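Long-range contacts in ribose-phosphate pyrophosphokinase (Sulfolobus solfataricus, PDB 4TWB), which catalyses the magnesium-dependent transfer of the pyrophosphoryl group of ATP to the 1-hydroxyl of ribose 5-phosphate, giving phosphoribosyl diphosphate (PRPP): residues S7-I12 against L51-T56; D158-A163 against N180-Y185; T268-V273 against I281-S286. One frame throughout, in Å; residues are numbered along the deposited sequence.

Contact 1: residues S7-I12 against L51-T56; sequences SATNGI and LLVQTT
Val53, the last residue of strand 49-53, meets the loop that follows strand 2-5, its parallel neighbour in the sheet of the PRTase-like N-terminal domain; the contact forms at the end of strand 49-53 and in the turn after it, where the loop 7-12 passes over to helix 12-20. Val53 turns CG1 to the loop, where it lies against CG2 of Thr9, the two side chains crossing at about a right angle, with CG2 of Ile12 a little farther off. The OG1 of Thr9 is engaged elsewhere, with Asp13. Gln54 starts off away from the loop, but a bend at chi2 (-64°) brings its amide back, and OE1 accepts from Ala8 N at 2.6 Å, in the plane of the amide carbonyl. Replacing it with an alanine would probably leave the buried Ala8 N-H without its acceptor and open a gap beside Leu67 of helix 60-76. At Thr55 the backbone takes over: its N-H points almost straight at the carbonyl of Ala8. The side chain divides its work, OG1 bonding to Thr270 O and Tyr88 N, while CG2 sits 3.8 Å from Ala8 CB and 3.6 Å from Asn10 ND2.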
loop_
_atom_site.group_PDB
_atom_site.type_symbol
_atom_site.label_atom_id
_atom_site.label_comp_id
_atom_site.label_asym_id
_atom_site.label_seq_id
_atom_site.Cartn_x
_atom_site.Cartn_y
_atom_site.Cartn_z
ATOM N N SER A 7 -2.144 -0.819 13.401
ATOM C CA SER A 7 -2.729 -2.066 12.931
ATOM C C SER A 7 -1.736 -3.217 12.921
ATOM O O SER A 7 -2.124 -4.380 12.756
ATOM C CB SER A 7 -3.251 -1.876 11.510
ATOM O OG SER A 7 -2.218 -1.433 10.648
ATOM N N ALA A 8 -0.455 -2.881 13.066
ATOM C CA ALA A 8 0.625 -3.869 13.022
ATOM C C ALA A 8 1.695 -3.593 14.081
ATOM O O ALA A 8 2.726 -2.972 13.828
ATOM C CB ALA A 8 1.243 -3.936 11.629
ATOM N N THR A 9 1.411 -4.045 15.288
ATOM C CA THR A 9 2.355 -4.023 16.379
ATOM C C THR A 9 2.490 -5.503 16.642
ATOM O O THR A 9 1.542 -6.257 16.391
ATOM C CB THR A 9 1.732 -3.379 17.610
ATOM O OG1 THR A 9 0.854 -4.319 18.245
ATOM C CG2 THR A 9 0.942 -2.154 17.215
ATOM N N ASN A 10 3.641 -5.964 17.114
ATOM C CA ASN A 10 3.728 -7.402 17.365
ATOM C C ASN A 10 3.812 -7.671 18.853
ATOM O O ASN A 10 4.606 -8.480 19.321
ATOM C CB ASN A 10 4.882 -8.035 16.594
ATOM C CG ASN A 10 4.634 -8.052 15.100
ATOM O OD1 ASN A 10 3.842 -8.854 14.596
ATOM N ND2 ASN A 10 5.320 -7.167 14.378
ATOM N N GLY A 11 2.964 -6.966 19.589
ATOM C CA GLY A 11 2.990 -6.994 21.034
ATOM C C GLY A 11 3.840 -5.850 21.536
ATOM O O GLY A 11 3.846 -5.544 22.726
ATOM N N ILE A 12 4.557 -5.210 20.621
ATOM C CA ILE A 12 5.517 -4.188 21.012
ATOM C C ILE A 12 4.864 -2.989 21.694
ATOM O O ILE A 12 5.425 -2.429 22.641
ATOM C CB ILE A 12 6.367 -3.708 19.823
ATOM C CG1 ILE A 12 7.319 -4.807 19.374
ATOM C CG2 ILE A 12 7.166 -2.480 20.205
ATOM C CD1 ILE A 12 8.176 -4.409 18.200
ATOM N N LEU A 51 3.468 8.155 20.985
ATOM C CA LEU A 51 4.394 7.137 20.527
ATOM C C LEU A 51 3.584 6.163 19.701
ATOM O O LEU A 51 2.867 5.326 20.255
ATOM C CB LEU A 51 5.037 6.405 21.705
ATOM C CG LEU A 51 5.961 7.206 22.622
ATOM C CD1 LEU A 51 6.639 6.283 23.627
ATOM C CD2 LEU A 51 6.992 7.983 21.814
ATOM N N LEU A 52 3.691 6.290 18.381
ATOM C CA LEU A 52 2.976 5.417 17.467
ATOM C C LEU A 52 3.817 4.169 17.212
ATOM O O LEU A 52 4.979 4.267 16.824
ATOM C CB LEU A 52 2.738 6.150 16.150
ATOM C CG LEU A 52 1.579 5.734 15.234
ATOM C CD1 LEU A 52 2.056 5.833 13.787
ATOM C CD2 LEU A 52 1.045 4.347 15.535
ATOM N N VAL A 53 3.238 2.999 17.443
ATOM C CA VAL A 53 3.869 1.754 17.052
ATOM C C VAL A 53 3.190 1.152 15.821
ATOM O O VAL A 53 2.051 0.698 15.897
ATOM C CB VAL A 53 3.819 0.738 18.187
ATOM C CG1 VAL A 53 4.399 -0.599 17.716
ATOM C CG2 VAL A 53 4.584 1.267 19.393
ATOM N N GLN A 54 3.897 1.175 14.691
ATOM C CA GLN A 54 3.437 0.580 13.436
ATOM C C GLN A 54 4.612 -0.075 12.746
ATOM O O GLN A 54 5.503 0.616 12.270
ATOM C CB GLN A 54 2.884 1.641 12.475
ATOM C CG GLN A 54 1.386 1.629 12.305
ATOM C CD GLN A 54 0.864 0.353 11.683
ATOM O OE1 GLN A 54 0.353 -0.517 12.377
ATOM N NE2 GLN A 54 0.985 0.237 10.377
ATOM N N THR A 55 4.626 -1.396 12.672
ATOM C CA THR A 55 5.658 -2.046 11.887
ATOM C C THR A 55 5.129 -2.171 10.478
ATOM O O THR A 55 3.929 -2.089 10.267
ATOM C CB THR A 55 6.037 -3.424 12.439
ATOM O OG1 THR A 55 7.296 -3.820 11.887
ATOM C CG2 THR A 55 4.999 -4.451 12.078
ATOM N N THR A 56 6.018 -2.355 9.510
ATOM C CA THR A 56 5.589 -2.420 8.124
ATOM C C THR A 56 6.018 -3.708 7.434
ATOM O O THR A 56 6.344 -3.700 6.248
ATOM C CB THR A 56 6.039 -1.179 7.315
ATOM O OG1 THR A 56 7.468 -1.132 7.244
ATOM C CG2 THR A 56 5.521 0.098 7.966
#

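Contact 2: residues D158-A163 against N180-Y185; sequences DPFILA and NAPYSY
Ile161 and Tyr183 form the first bridge of a short parallel ladder, continued by Leu162 with Ser184 and Ala163 with Tyr185; the strand axes diverge by only 21°. The ladder rests on three backbone bonds. Ile161 sends its N-H to Pro182 O (3.0 Å) and offers its own carbonyl to Ser184 N, so both backbone polar atoms of Ile161 are satisfied by the 180-185 segment, through residues on either side of Tyr183. Ala163 N then gives to Ser184 O at 2.9 Å, an almost linear bond. These carbonyls also receive CA-H groups: Tyr183 CA approaches Ile161 O, and Leu162 CA approaches Ser184 O. Phe160 and Leu162 direct their backbone bonds the other way, to strand 211-216, so strand 159-163 is paired along both edges.

Phe160 reaches across the ladder with CG anti to its backbone N (chi1 -176°), which lays the ring beside strand 183-185. Pro182 O and Tyr183 CA lie over one face, offset toward the rim, while Ser184 CB comes in at the edge, 3.6 Å from CZ of Phe160; CD1 of Phe160 meets Pro182 CB, also at 3.6 Å. CB of Ala181 lies 3.4 Å from Pro159 O. At the last rung, Tyr185 leads its ring away, and its OH is in a weak hydrogen bond with Arg166.

Ahead of the second strand, Asn180 ends helix 169-178 in a Schellman motif, which satisfies Ala181 N with Ala176 O. Ile161 and Ala163 pack under that helix, and strand, helix and edge strand together make a beta-alpha-beta unit of the phosphoribosyltransferase-type domain.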
loop_
_atom_site.group_PDB
_atom_site.type_symbol
_atom_site.label_atom_id
_atom_site.label_comp_id
_atom_site.label_asym_id
_atom_site.label_seq_id
_atom_site.Cartn_x
_atom_site.Cartn_y
_atom_site.Cartn_z
ATOM N N ASP A 158 29.797 -22.546 23.556
ATOM C CA ASP A 158 30.980 -22.332 22.708
ATOM C C ASP A 158 30.599 -21.741 21.334
ATOM O O ASP A 158 30.669 -22.422 20.308
ATOM C CB ASP A 158 31.787 -23.634 22.546
ATOM C CG ASP A 158 33.169 -23.404 21.955
ATOM O OD1 ASP A 158 33.692 -24.327 21.292
ATOM O OD2 ASP A 158 33.734 -22.308 22.153
ATOM N N PRO A 159 30.204 -20.459 21.316
ATOM C CA PRO A 159 29.749 -19.801 20.098
ATOM C C PRO A 159 30.883 -19.227 19.260
ATOM O O PRO A 159 31.796 -18.602 19.777
ATOM C CB PRO A 159 28.908 -18.634 20.632
ATOM C CG PRO A 159 28.917 -18.757 22.135
ATOM C CD PRO A 159 30.103 -19.562 22.475
ATOM N N PHE A 160 30.818 -19.446 17.959
ATOM C CA PHE A 160 31.605 -18.673 17.020
ATOM C C PHE A 160 30.625 -17.839 16.183
ATOM O O PHE A 160 29.620 -18.341 15.691
ATOM C CB PHE A 160 32.443 -19.588 16.127
ATOM C CG PHE A 160 33.351 -18.848 15.187
ATOM C CD1 PHE A 160 34.684 -18.651 15.501
ATOM C CD2 PHE A 160 32.866 -18.335 13.999
ATOM C CE1 PHE A 160 35.514 -17.969 14.644
ATOM C CE2 PHE A 160 33.687 -17.649 13.143
ATOM C CZ PHE A 160 35.018 -17.466 13.463
ATOM N N ILE A 161 30.902 -16.558 16.026
ATOM C CA ILE A 161 29.960 -15.689 15.340
ATOM C C ILE A 161 30.426 -15.304 13.944
ATOM O O ILE A 161 31.435 -14.625 13.774
ATOM C CB ILE A 161 29.624 -14.469 16.189
ATOM C CG1 ILE A 161 28.632 -14.899 17.273
ATOM C CG2 ILE A 161 29.038 -13.366 15.341
ATOM C CD1 ILE A 161 28.723 -14.094 18.522
ATOM N N LEU A 162 29.672 -15.765 12.948
ATOM C CA LEU A 162 30.059 -15.663 11.545
ATOM C C LEU A 162 29.138 -14.718 10.794
ATOM O O LEU A 162 27.921 -14.896 10.797
ATOM C CB LEU A 162 29.988 -17.041 10.888
ATOM C CG LEU A 162 30.936 -17.386 9.740
ATOM C CD1 LEU A 162 30.204 -18.290 8.775
ATOM C CD2 LEU A 162 31.426 -16.147 9.038
ATOM N N ALA A 163 29.727 -13.715 10.145
ATOM C CA ALA A 163 28.987 -12.756 9.320
ATOM C C ALA A 163 29.089 -13.138 7.840
ATOM O O ALA A 163 30.184 -13.323 7.330
ATOM C CB ALA A 163 29.529 -11.360 9.541
ATOM N N ASN A 180 32.296 -12.046 24.408
ATOM C CA ASN A 180 33.689 -12.500 24.309
ATOM C C ASN A 180 33.917 -13.748 23.465
ATOM O O ASN A 180 34.791 -14.562 23.760
ATOM C CB ASN A 180 34.356 -12.617 25.682
ATOM C CG ASN A 180 35.090 -11.356 26.067
ATOM O OD1 ASN A 180 35.859 -10.800 25.276
ATOM N ND2 ASN A 180 34.850 -10.886 27.282
ATOM N N ALA A 181 33.136 -13.867 22.397
ATOM C CA ALA A 181 33.270 -14.966 21.462
ATOM C C ALA A 181 34.151 -14.554 20.283
ATOM O O ALA A 181 34.380 -13.360 20.053
ATOM C CB ALA A 181 31.917 -15.388 20.991
ATOM N N PRO A 182 34.676 -15.545 19.551
ATOM C CA PRO A 182 35.457 -15.293 18.338
ATOM C C PRO A 182 34.502 -14.956 17.202
ATOM O O PRO A 182 33.367 -15.426 17.212
ATOM C CB PRO A 182 36.119 -16.649 18.058
ATOM C CG PRO A 182 35.762 -17.539 19.212
ATOM C CD PRO A 182 34.556 -16.982 19.839
ATOM N N TYR A 183 34.955 -14.169 16.236
ATOM C CA TYR A 183 34.100 -13.782 15.125
ATOM C C TYR A 183 34.899 -13.688 13.838
ATOM O O TYR A 183 36.093 -13.409 13.857
ATOM C CB TYR A 183 33.408 -12.437 15.422
ATOM C CG TYR A 183 34.364 -11.264 15.476
ATOM C CD1 TYR A 183 34.667 -10.550 14.330
ATOM C CD2 TYR A 183 34.969 -10.883 16.662
ATOM C CE1 TYR A 183 35.545 -9.489 14.354
ATOM C CE2 TYR A 183 35.853 -9.818 16.699
ATOM C CZ TYR A 183 36.138 -9.124 15.538
ATOM O OH TYR A 183 37.022 -8.063 15.552
ATOM N N SER A 184 34.235 -13.924 12.720
ATOM C CA SER A 184 34.854 -13.708 11.425
ATOM C C SER A 184 33.797 -13.461 10.358
ATOM O O SER A 184 32.601 -13.542 10.623
ATOM C CB SER A 184 35.742 -14.886 11.040
ATOM O OG SER A 184 36.566 -14.556 9.935
ATOM N N TYR A 185 34.244 -13.152 9.148
ATOM C CA TYR A 185 33.326 -12.928 8.056
ATOM C C TYR A 185 33.775 -13.657 6.796
ATOM O O TYR A 185 34.966 -13.883 6.590
ATOM C CB TYR A 185 33.180 -11.436 7.798
ATOM C CG TYR A 185 34.295 -10.833 6.993
ATOM C CD1 TYR A 185 35.455 -10.387 7.606
ATOM C CD2 TYR A 185 34.181 -10.691 5.616
ATOM C CE1 TYR A 185 36.481 -9.823 6.869
ATOM C CE2 TYR A 185 35.198 -10.128 4.871
ATOM C CZ TYR A 185 36.347 -9.696 5.502
ATOM O OH TYR A 185 37.361 -9.137 4.760
#

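Contact 3: residues T268-V273 against I281-S286; sequences TNTINV and IDVSQS
Thr268 and Ile281 pair in parallel at the ends of their strands, where Asn269 N gives a bent hydrogen bond to Ile281 O (3.1 Å, 139° at the hydrogen) and Thr268 CA sends its C-H to the same oxygen. Past this point the backbones part, and the side chain of Asn269 bridges them. Its CG lies between the backbone N and the carbonyl carbon (chi1 63°), which carries the amide across to Asp282 and Val283. OD1 accepts from Val283 N at 3.0 Å, the donor tilted out of the amide plane, while ND2 makes a weak bond to Asp282 OD1 at 3.2 Å. The amide and carboxylate planes stand 66° apart, so the two flat groups do not lie side by side in a common plane. Both ends of this buried amide thus have partners, one of them weak, which probably settles how it is turned.

The setting is the end of strand 279-281, an outermost strand of the parallel sheet of the phosphoribosyltransferase-type domain; from here the chain leads through an N-cap at Val283 into helix 284-289. Asp282 prepares this helix start with an Asx turn: OD1 also accepts from Ser284 N, which reaches it from above the carboxylate plane. The other oxygen, OD2, has a weak bond with Ser15.

Thr268 makes an ST turn in the same manner, OG1 accepting from Thr270 N and also bonding to Ile245 O. Thr270 OG1 pairs with His246. Their carbon atoms face Val283: Thr268 CB lies 3.6 Å from CG1, the side chains crossing at about a right angle, and the methyl Thr270 CG2 lies 4.1 Å from CG2 of the valine.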
loop_
_atom_site.group_PDB
_atom_site.type_symbol
_atom_site.label_atom_id
_atom_site.label_comp_id
_atom_site.label_asym_id
_atom_site.label_seq_id
_atom_site.Cartn_x
_atom_site.Cartn_y
_atom_site.Cartn_z
ATOM N N THR A 268 13.475 -11.731 15.845
ATOM C CA THR A 268 12.835 -10.816 16.778
ATOM C C THR A 268 11.429 -10.457 16.313
ATOM O O THR A 268 11.021 -10.787 15.186
ATOM C CB THR A 268 13.620 -9.495 16.929
ATOM O OG1 THR A 268 13.188 -8.559 15.940
ATOM C CG2 THR A 268 15.093 -9.723 16.771
ATOM N N ASN A 269 10.710 -9.744 17.176
ATOM C CA ASN A 269 9.345 -9.367 16.896
ATOM C C ASN A 269 9.195 -8.017 16.194
ATOM O O ASN A 269 8.225 -7.288 16.419
ATOM C CB ASN A 269 8.491 -9.440 18.170
ATOM C CG ASN A 269 8.944 -8.462 19.249
ATOM O OD1 ASN A 269 10.064 -7.958 19.219
ATOM N ND2 ASN A 269 8.061 -8.191 20.210
ATOM N N THR A 270 10.150 -7.678 15.336
ATOM C CA THR A 270 9.928 -6.569 14.417
ATOM C C THR A 270 9.013 -7.099 13.323
ATOM O O THR A 270 8.376 -6.340 12.617
ATOM C CB THR A 270 11.226 -6.066 13.779
ATOM O OG1 THR A 270 11.848 -7.133 13.061
ATOM C CG2 THR A 270 12.186 -5.539 14.839
ATOM N N ILE A 271 8.958 -8.423 13.210
ATOM C CA ILE A 271 8.154 -9.122 12.213
ATOM C C ILE A 271 7.193 -10.076 12.929
ATOM O O ILE A 271 7.376 -10.366 14.116
ATOM C CB ILE A 271 9.068 -9.965 11.290
ATOM C CG1 ILE A 271 10.108 -9.074 10.628
ATOM C CG2 ILE A 271 8.273 -10.686 10.234
ATOM C CD1 ILE A 271 9.532 -7.849 10.044
ATOM N N ASN A 272 6.180 -10.566 12.214
ATOM C CA ASN A 272 5.303 -11.613 12.732
ATOM C C ASN A 272 5.786 -13.019 12.309
ATOM O O ASN A 272 6.174 -13.199 11.154
ATOM C CB ASN A 272 3.891 -11.353 12.225
ATOM C CG ASN A 272 2.860 -12.236 12.892
ATOM O OD1 ASN A 272 3.079 -12.750 13.996
ATOM N ND2 ASN A 272 1.719 -12.414 12.230
ATOM N N VAL A 273 5.761 -14.012 13.212
ATOM C CA VAL A 273 6.287 -15.355 12.867
ATOM C C VAL A 273 5.494 -16.635 13.320
ATOM O O VAL A 273 4.264 -16.665 13.326
ATOM C CB VAL A 273 7.789 -15.490 13.275
ATOM C CG1 VAL A 273 8.579 -16.073 12.131
ATOM C CG2 VAL A 273 8.391 -14.144 13.666
ATOM N N ILE A 281 12.971 -13.105 19.952
ATOM C CA ILE A 281 13.338 -12.100 20.944
ATOM C C ILE A 281 12.394 -10.908 20.862
ATOM O O ILE A 281 12.178 -10.359 19.792
ATOM C CB ILE A 281 14.765 -11.593 20.714
ATOM C CG1 ILE A 281 15.761 -12.758 20.803
ATOM C CG2 ILE A 281 15.107 -10.498 21.701
ATOM C CD1 ILE A 281 17.205 -12.375 20.477
ATOM N N ASP A 282 11.829 -10.511 21.996
ATOM C CA ASP A 282 11.010 -9.298 22.067
ATOM C C ASP A 282 11.950 -8.112 22.299
ATOM O O ASP A 282 12.527 -7.963 23.371
ATOM C CB ASP A 282 9.963 -9.426 23.186
ATOM C CG ASP A 282 9.283 -8.113 23.524
ATOM O OD1 ASP A 282 9.508 -7.109 22.809
ATOM O OD2 ASP A 282 8.520 -8.098 24.522
ATOM N N VAL A 283 12.106 -7.284 21.278
ATOM C CA VAL A 283 13.087 -6.213 21.300
ATOM C C VAL A 283 12.540 -4.908 21.868
ATOM O O VAL A 283 13.174 -3.856 21.719
ATOM C CB VAL A 283 13.621 -5.914 19.883
ATOM C CG1 VAL A 283 14.493 -7.062 19.398
ATOM C CG2 VAL A 283 12.457 -5.641 18.912
ATOM N N SER A 284 11.373 -4.970 22.512
ATOM C CA SER A 284 10.794 -3.778 23.136
ATOM C C SER A 284 11.770 -3.144 24.134
ATOM O O SER A 284 11.925 -1.926 24.187
ATOM C CB SER A 284 9.492 -4.130 23.844
ATOM O OG SER A 284 8.643 -4.841 22.981
ATOM N N GLN A 285 12.422 -3.985 24.931
ATOM C CA GLN A 285 13.401 -3.504 25.901
ATOM C C GLN A 285 14.511 -2.657 25.245
ATOM O O GLN A 285 14.903 -1.613 25.773
ATOM C CB GLN A 285 13.988 -4.683 26.689
ATOM C CG GLN A 285 14.700 -4.274 27.971
ATOM C CD GLN A 285 13.842 -3.387 28.875
ATOM O OE1 GLN A 285 12.888 -3.859 29.510
ATOM N NE2 GLN A 285 14.197 -2.098 28.954
ATOM N N SER A 286 15.007 -3.103 24.093
ATOM C CA SER A 286 16.011 -2.350 23.344
ATOM C C SER A 286 15.449 -1.055 22.760
ATOM O O SER A 286 16.146 -0.034 22.693
ATOM C CB SER A 286 16.612 -3.206 22.229
ATOM O OG SER A 286 17.425 -4.252 22.748
#

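Contacts 1 and 3 are buried and adjoin each other, their centres about 11 Å apart; each lies within its own half of the chain, but the halves touch here, with Ile12 packed on the backbone of Asn269, and Asn10 against Asn269 and Asn272. Contact 2, only partly buried, lies about 32 Å from contact 1 between centres, on the opposite side of the chain's centre. Contacts 2 and 3 belong to the same parallel sheet but to its two outermost strands, 183-185 and 279-281, and do not touch. Their chemistry follows: regular backbone pairing dominates contact 2, whereas in contacts 1 and 3, where strands give way to loops, side-chain amides answer backbone N-H groups.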